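Peptidase S15/CocE/NonD (Thaumarchaeota archaeon SCGC AB-539-E09, PDB 4PF1) is a serine peptidase of the alpha/beta hydrolase fold that acts as an aminopeptidase, probably removing residues from the N-terminal end of peptides. Local coordinates at residues V470-V484 and V562-V576. Residues are numbered along the deposited sequence; the frame is centred on the assembly and turned at random. Where two conformers were deposited one is given.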
loop_
_atom_site.group_PDB
_atom_site.type_symbol
_atom_site.label_atom_id
_atom_site.label_comp_id
_atom_site.label_asym_id
_atom_site.label_seq_id
_atom_site.Cartn_x
_atom_site.Cartn_y
_atom_site.Cartn_z
ATOM N N VAL A 470 28.218 17.967 8.257
ATOM C CA VAL A 470 28.573 16.549 8.092
ATOM C C VAL A 470 29.743 16.450 7.094
ATOM O O VAL A 470 29.743 17.154 6.085
ATOM C CB VAL A 470 27.343 15.689 7.620
ATOM C CG1 VAL A 470 27.735 14.229 7.370
ATOM C CG2 VAL A 470 26.180 15.768 8.610
ATOM N N LEU A 471 30.740 15.593 7.383
ATOM C CA LEU A 471 31.863 15.369 6.472
ATOM C C LEU A 471 31.648 14.082 5.710
ATOM O O LEU A 471 31.106 13.126 6.267
ATOM C CB LEU A 471 33.206 15.333 7.208
ATOM C CG LEU A 471 33.674 16.626 7.884
ATOM C CD1 LEU A 471 35.001 16.417 8.557
ATOM C CD2 LEU A 471 33.769 17.795 6.887
ATOM N N VAL A 472 32.014 14.066 4.423
ATOM C CA VAL A 472 31.797 12.899 3.562
ATOM C C VAL A 472 33.073 12.561 2.771
ATOM O O VAL A 472 33.741 13.459 2.253
ATOM C CB VAL A 472 30.582 13.112 2.595
ATOM C CG1 VAL A 472 30.208 11.817 1.886
ATOM C CG2 VAL A 472 29.365 13.687 3.328
ATOM N N TRP A 473 33.395 11.258 2.684
ATOM C CA TRP A 473 34.502 10.706 1.897
ATOM C C TRP A 473 34.018 9.439 1.210
ATOM O O TRP A 473 33.290 8.657 1.822
ATOM C CB TRP A 473 35.734 10.399 2.767
ATOM C CG TRP A 473 36.279 11.576 3.520
ATOM C CD1 TRP A 473 37.185 12.493 3.070
ATOM C CD2 TRP A 473 35.981 11.932 4.873
ATOM N NE1 TRP A 473 37.469 13.402 4.064
ATOM C CE2 TRP A 473 36.742 13.082 5.184
ATOM C CE3 TRP A 473 35.161 11.374 5.872
ATOM C CZ2 TRP A 473 36.693 13.695 6.442
ATOM C CZ3 TRP A 473 35.116 11.981 7.115
ATOM C CH2 TRP A 473 35.890 13.114 7.396
ATOM N N ALA A 474 34.400 9.238 -0.054
ATOM C CA ALA A 474 33.978 8.059 -0.804
ATOM C C ALA A 474 35.035 7.623 -1.799
ATOM O O ALA A 474 35.730 8.463 -2.374
ATOM C CB ALA A 474 32.667 8.339 -1.534
ATOM N N THR A 475 35.151 6.304 -2.009
ATOM C CA THR A 475 36.060 5.731 -3.006
ATOM C C THR A 475 35.446 5.930 -4.391
ATOM O O THR A 475 34.276 6.300 -4.489
ATOM C CB THR A 475 36.288 4.218 -2.732
ATOM O OG1 THR A 475 35.096 3.495 -3.054
ATOM C CG2 THR A 475 36.713 3.920 -1.298
ATOM N N GLU A 476 36.202 5.640 -5.458
ATOM C CA GLU A 476 35.637 5.653 -6.809
ATOM C C GLU A 476 34.839 4.340 -6.981
ATOM O O GLU A 476 35.038 3.428 -6.167
ATOM C CB GLU A 476 36.750 5.798 -7.870
ATOM C CG GLU A 476 37.267 7.224 -8.044
ATOM C CD GLU A 476 36.228 8.286 -8.370
ATOM O OE1 GLU A 476 35.431 8.078 -9.314
ATOM O OE2 GLU A 476 36.226 9.339 -7.692
ATOM N N PRO A 477 33.892 4.207 -7.953
ATOM C CA PRO A 477 33.164 2.923 -8.079
ATOM C C PRO A 477 34.131 1.750 -8.255
ATOM O O PRO A 477 35.066 1.838 -9.057
ATOM C CB PRO A 477 32.283 3.122 -9.320
ATOM C CG PRO A 477 32.204 4.585 -9.513
ATOM C CD PRO A 477 33.483 5.163 -9.002
ATOM N N LEU A 478 33.949 0.688 -7.450
ATOM C CA LEU A 478 34.815 -0.493 -7.455
ATOM C C LEU A 478 34.697 -1.268 -8.756
ATOM O O LEU A 478 33.594 -1.441 -9.275
ATOM C CB LEU A 478 34.498 -1.414 -6.263
ATOM C CG LEU A 478 34.705 -0.823 -4.861
ATOM C CD1 LEU A 478 34.218 -1.766 -3.814
ATOM C CD2 LEU A 478 36.172 -0.473 -4.603
ATOM N N LYS A 479 35.840 -1.720 -9.293
ATOM C CA LYS A 479 35.883 -2.474 -10.545
ATOM C C LYS A 479 35.799 -3.977 -10.275
ATOM O O LYS A 479 35.412 -4.743 -11.157
ATOM C CB LYS A 479 37.143 -2.123 -11.344
ATOM C CG LYS A 479 37.097 -0.718 -11.938
ATOM C CD LYS A 479 38.024 -0.575 -13.130
ATOM C CE LYS A 479 37.476 0.379 -14.165
ATOM N NZ LYS A 479 36.359 -0.224 -14.945
ATOM N N GLU A 480 36.142 -4.393 -9.048
ATOM C CA GLU A 480 36.078 -5.785 -8.606
ATOM C C GLU A 480 35.463 -5.847 -7.190
ATOM O O GLU A 480 35.471 -4.831 -6.485
ATOM C CB GLU A 480 37.480 -6.435 -8.633
ATOM C CG GLU A 480 38.023 -6.713 -10.033
ATOM C CD GLU A 480 37.328 -7.790 -10.855
ATOM O OE1 GLU A 480 37.433 -7.736 -12.101
ATOM O OE2 GLU A 480 36.708 -8.700 -10.258
ATOM N N PRO A 481 34.908 -7.006 -6.748
ATOM C CA PRO A 481 34.305 -7.055 -5.403
ATOM C C PRO A 481 35.337 -6.923 -4.273
ATOM O O PRO A 481 36.458 -7.423 -4.392
ATOM C CB PRO A 481 33.622 -8.424 -5.373
ATOM C CG PRO A 481 34.368 -9.244 -6.359
ATOM C CD PRO A 481 34.767 -8.302 -7.448
ATOM N N LEU A 482 34.953 -6.229 -3.182
ATOM C CA LEU A 482 35.792 -6.033 -1.999
ATOM C C LEU A 482 35.097 -6.653 -0.784
ATOM O O LEU A 482 34.006 -6.223 -0.410
ATOM C CB LEU A 482 36.070 -4.533 -1.778
ATOM C CG LEU A 482 37.246 -4.191 -0.869
ATOM C CD1 LEU A 482 38.060 -3.060 -1.447
ATOM C CD2 LEU A 482 36.772 -3.825 0.523
ATOM N N ARG A 483 35.713 -7.686 -0.199
ATOM C CA ARG A 483 35.157 -8.422 0.937
ATOM C C ARG A 483 35.732 -7.928 2.256
ATOM O O ARG A 483 36.950 -7.860 2.401
ATOM C CB ARG A 483 35.435 -9.933 0.797
ATOM C CG ARG A 483 34.832 -10.593 -0.443
ATOM C CD ARG A 483 35.005 -12.101 -0.393
ATOM N NE ARG A 483 34.187 -12.709 0.662
ATOM C CZ ARG A 483 34.519 -13.811 1.326
ATOM N NH1 ARG A 483 35.663 -14.431 1.066
ATOM N NH2 ARG A 483 33.723 -14.290 2.270
ATOM N N VAL A 484 34.857 -7.620 3.230
ATOM C CA VAL A 484 35.268 -7.187 4.575
ATOM C C VAL A 484 34.638 -8.105 5.637
ATOM O O VAL A 484 33.512 -8.571 5.462
ATOM C CB VAL A 484 34.964 -5.690 4.872
ATOM C CG1 VAL A 484 35.896 -4.765 4.091
ATOM C CG2 VAL A 484 33.493 -5.348 4.615
ATOM N N VAL A 562 31.059 -6.310 10.658
ATOM C CA VAL A 562 30.762 -6.356 9.229
ATOM C C VAL A 562 31.105 -7.740 8.662
ATOM O O VAL A 562 32.035 -8.400 9.122
ATOM C CB VAL A 562 31.448 -5.229 8.401
ATOM C CG1 VAL A 562 30.814 -3.871 8.680
ATOM C CG2 VAL A 562 32.964 -5.193 8.626
ATOM N N SER A 563 30.327 -8.163 7.675
ATOM C CA SER A 563 30.480 -9.383 6.889
ATOM C C SER A 563 29.816 -9.051 5.592
ATOM O O SER A 563 28.597 -9.187 5.463
ATOM C CB SER A 563 29.839 -10.579 7.592
ATOM O OG SER A 563 30.216 -11.790 6.962
ATOM N N HIS A 564 30.567 -8.390 4.711
ATOM C CA HIS A 564 29.983 -7.794 3.528
ATOM C C HIS A 564 30.889 -7.845 2.314
ATOM O O HIS A 564 32.117 -7.787 2.435
ATOM C CB HIS A 564 29.661 -6.321 3.857
ATOM C CG HIS A 564 28.908 -5.581 2.797
ATOM N ND1 HIS A 564 27.575 -5.841 2.550
ATOM C CD2 HIS A 564 29.310 -4.558 2.009
ATOM C CE1 HIS A 564 27.219 -4.999 1.595
ATOM N NE2 HIS A 564 28.226 -4.200 1.246
ATOM N N THR A 565 30.268 -7.893 1.134
ATOM C CA THR A 565 30.963 -7.763 -0.127
ATOM C C THR A 565 30.504 -6.468 -0.784
ATOM O O THR A 565 29.323 -6.322 -1.101
ATOM C CB THR A 565 30.746 -8.994 -1.034
ATOM O OG1 THR A 565 31.409 -10.114 -0.457
ATOM C CG2 THR A 565 31.280 -8.778 -2.449
ATOM N N PHE A 566 31.431 -5.518 -0.954
ATOM C CA PHE A 566 31.184 -4.287 -1.697
ATOM C C PHE A 566 31.307 -4.668 -3.172
ATOM O O PHE A 566 32.417 -4.923 -3.653
ATOM C CB PHE A 566 32.186 -3.188 -1.296
ATOM C CG PHE A 566 32.034 -2.629 0.100
ATOM C CD1 PHE A 566 31.115 -1.618 0.367
ATOM C CD2 PHE A 566 32.854 -3.063 1.134
ATOM C CE1 PHE A 566 30.987 -1.087 1.655
ATOM C CE2 PHE A 566 32.732 -2.523 2.420
ATOM C CZ PHE A 566 31.800 -1.538 2.672
ATOM N N LEU A 567 30.164 -4.850 -3.845
ATOM C CA LEU A 567 30.105 -5.357 -5.218
ATOM C C LEU A 567 30.605 -4.333 -6.277
ATOM O O LEU A 567 30.673 -3.139 -5.982
ATOM C CB LEU A 567 28.661 -5.802 -5.547
ATOM C CG LEU A 567 28.163 -7.074 -4.849
ATOM C CD1 LEU A 567 26.650 -7.157 -4.890
ATOM C CD2 LEU A 567 28.771 -8.326 -5.475
ATOM N N PRO A 568 30.960 -4.786 -7.521
ATOM C CA PRO A 568 31.411 -3.827 -8.554
ATOM C C PRO A 568 30.361 -2.751 -8.854
ATOM O O PRO A 568 29.161 -3.040 -8.875
ATOM C CB PRO A 568 31.665 -4.715 -9.778
ATOM C CG PRO A 568 31.883 -6.076 -9.226
ATOM C CD PRO A 568 30.986 -6.171 -8.036
ATOM N N GLY A 569 30.824 -1.516 -9.040
ATOM C CA GLY A 569 29.951 -0.368 -9.268
ATOM C C GLY A 569 29.570 0.343 -7.981
ATOM O O GLY A 569 29.108 1.488 -8.014
ATOM N N HIS A 570 29.760 -0.334 -6.828
ATOM C CA HIS A 570 29.487 0.241 -5.507
ATOM C C HIS A 570 30.686 1.049 -5.008
ATOM O O HIS A 570 31.813 0.812 -5.447
ATOM C CB HIS A 570 29.152 -0.864 -4.475
ATOM C CG HIS A 570 27.854 -1.576 -4.708
ATOM N ND1 HIS A 570 26.780 -1.411 -3.856
ATOM C CD2 HIS A 570 27.522 -2.482 -5.657
ATOM C CE1 HIS A 570 25.826 -2.201 -4.318
ATOM N NE2 HIS A 570 26.226 -2.866 -5.401
ATOM N N ARG A 571 30.443 1.989 -4.085
ATOM C CA ARG A 571 31.493 2.795 -3.457
ATOM C C ARG A 571 31.510 2.542 -1.955
ATOM O O ARG A 571 30.471 2.209 -1.374
ATOM C CB ARG A 571 31.275 4.302 -3.712
ATOM C CG ARG A 571 31.303 4.754 -5.169
ATOM C CD ARG A 571 31.116 6.262 -5.226
ATOM N NE ARG A 571 30.691 6.740 -6.542
ATOM C CZ ARG A 571 31.284 7.729 -7.206
ATOM N NH1 ARG A 571 32.354 8.332 -6.699
ATOM N NH2 ARG A 571 30.821 8.113 -8.387
ATOM N N ILE A 572 32.674 2.730 -1.318
ATOM C CA ILE A 572 32.792 2.638 0.142
ATOM C C ILE A 572 32.761 4.078 0.641
ATOM O O ILE A 572 33.531 4.908 0.153
ATOM C CB ILE A 572 34.045 1.856 0.638
ATOM C CG1 ILE A 572 34.132 0.454 -0.011
ATOM C CG2 ILE A 572 34.031 1.761 2.178
ATOM C CD1 ILE A 572 35.490 -0.213 0.060
ATOM N N MET A 573 31.825 4.399 1.539
ATOM C CA MET A 573 31.682 5.761 2.042
ATOM C C MET A 573 31.900 5.849 3.546
ATOM O O MET A 573 31.540 4.937 4.293
ATOM C CB MET A 573 30.296 6.322 1.675
ATOM C CG MET A 573 30.029 7.723 2.199
ATOM S SD MET A 573 28.427 8.354 1.677
ATOM C CE MET A 573 28.838 8.951 0.038
ATOM N N VAL A 574 32.477 6.972 3.980
ATOM C CA VAL A 574 32.668 7.311 5.380
ATOM C C VAL A 574 32.015 8.683 5.633
ATOM O O VAL A 574 32.301 9.647 4.915
ATOM C CB VAL A 574 34.164 7.275 5.807
ATOM C CG1 VAL A 574 34.366 7.890 7.194
ATOM C CG2 VAL A 574 34.705 5.851 5.771
ATOM N N GLN A 575 31.104 8.747 6.615
ATOM C CA GLN A 575 30.452 9.990 7.025
ATOM C C GLN A 575 30.784 10.279 8.486
ATOM O O GLN A 575 30.750 9.365 9.311
ATOM C CB GLN A 575 28.930 9.929 6.802
ATOM C CG GLN A 575 28.516 10.204 5.353
ATOM C CD GLN A 575 27.015 10.267 5.144
ATOM O OE1 GLN A 575 26.238 10.599 6.045
ATOM N NE2 GLN A 575 26.580 9.998 3.923
ATOM N N VAL A 576 31.184 11.530 8.791
ATOM C CA VAL A 576 31.515 11.956 10.160
ATOM C C VAL A 576 30.653 13.184 10.544
ATOM O O VAL A 576 30.570 14.152 9.786
ATOM C CB VAL A 576 33.040 12.208 10.363
ATOM C CG1 VAL A 576 33.320 12.995 11.650
ATOM C CG2 VAL A 576 33.812 10.893 10.371
#
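Thr475 OG1 receives the backbone N-H of Ile572 at 3.1 Å in an almost straight bond (175°), while Thr475 N donates to Ile572 O, so one threonine grips both polar backbone atoms of Ile572 just where the ladder of strands 471-474 and 571-576 ends. A chi1 of 71° sets the hydroxyl between its own N and carbonyl carbon; there it also donates to Glu476 O, from above that carbonyl's plane, and the methyl CG2 is left to rest on Ile572 CB.

Beyond it, in one of its two modelled conformers, Arg571 runs out extended along 475-477. In this conformer Pro477 CD sits over the centre of one guanidinium face, 3.8 Å from Arg571 CZ, and Glu476 OE1 stands 4.0 Å from Arg571 NH1 but well out of the guanidinium plane, so no N-H points at it and any attraction is probably one of charge alone, not a salt bridge.

Both segments fold over together in the C-terminal non-catalytic domain, a beta-sandwich in this family: two antiparallel ladders, one residue out of register, are joined by facing loops, with a type II turn at Leu567-His570. Leu478 holds the second half of this turn through its backbone, donating to His570 O and accepting from Gly569 N.

Inside the bend, the Phe566 ring is clamped between His564 CD2 over one face and Ile572 CG1 over the other, each 3.6 Å above the plane. Leu478 CD1 presses on Phe566 CB (3.5 Å), and Leu482 CD2 reaches Ile572 CD1 at 3.9 Å. The His564 imidazole is itself held by Asp509 and Thr380.

In the first ladder, Trp473 turns its six-membered ring so that CZ3 meets Val576 CG2 edge-on (3.7 Å); its NE1 is hydrogen-bonded to the Asp426 carboxylate.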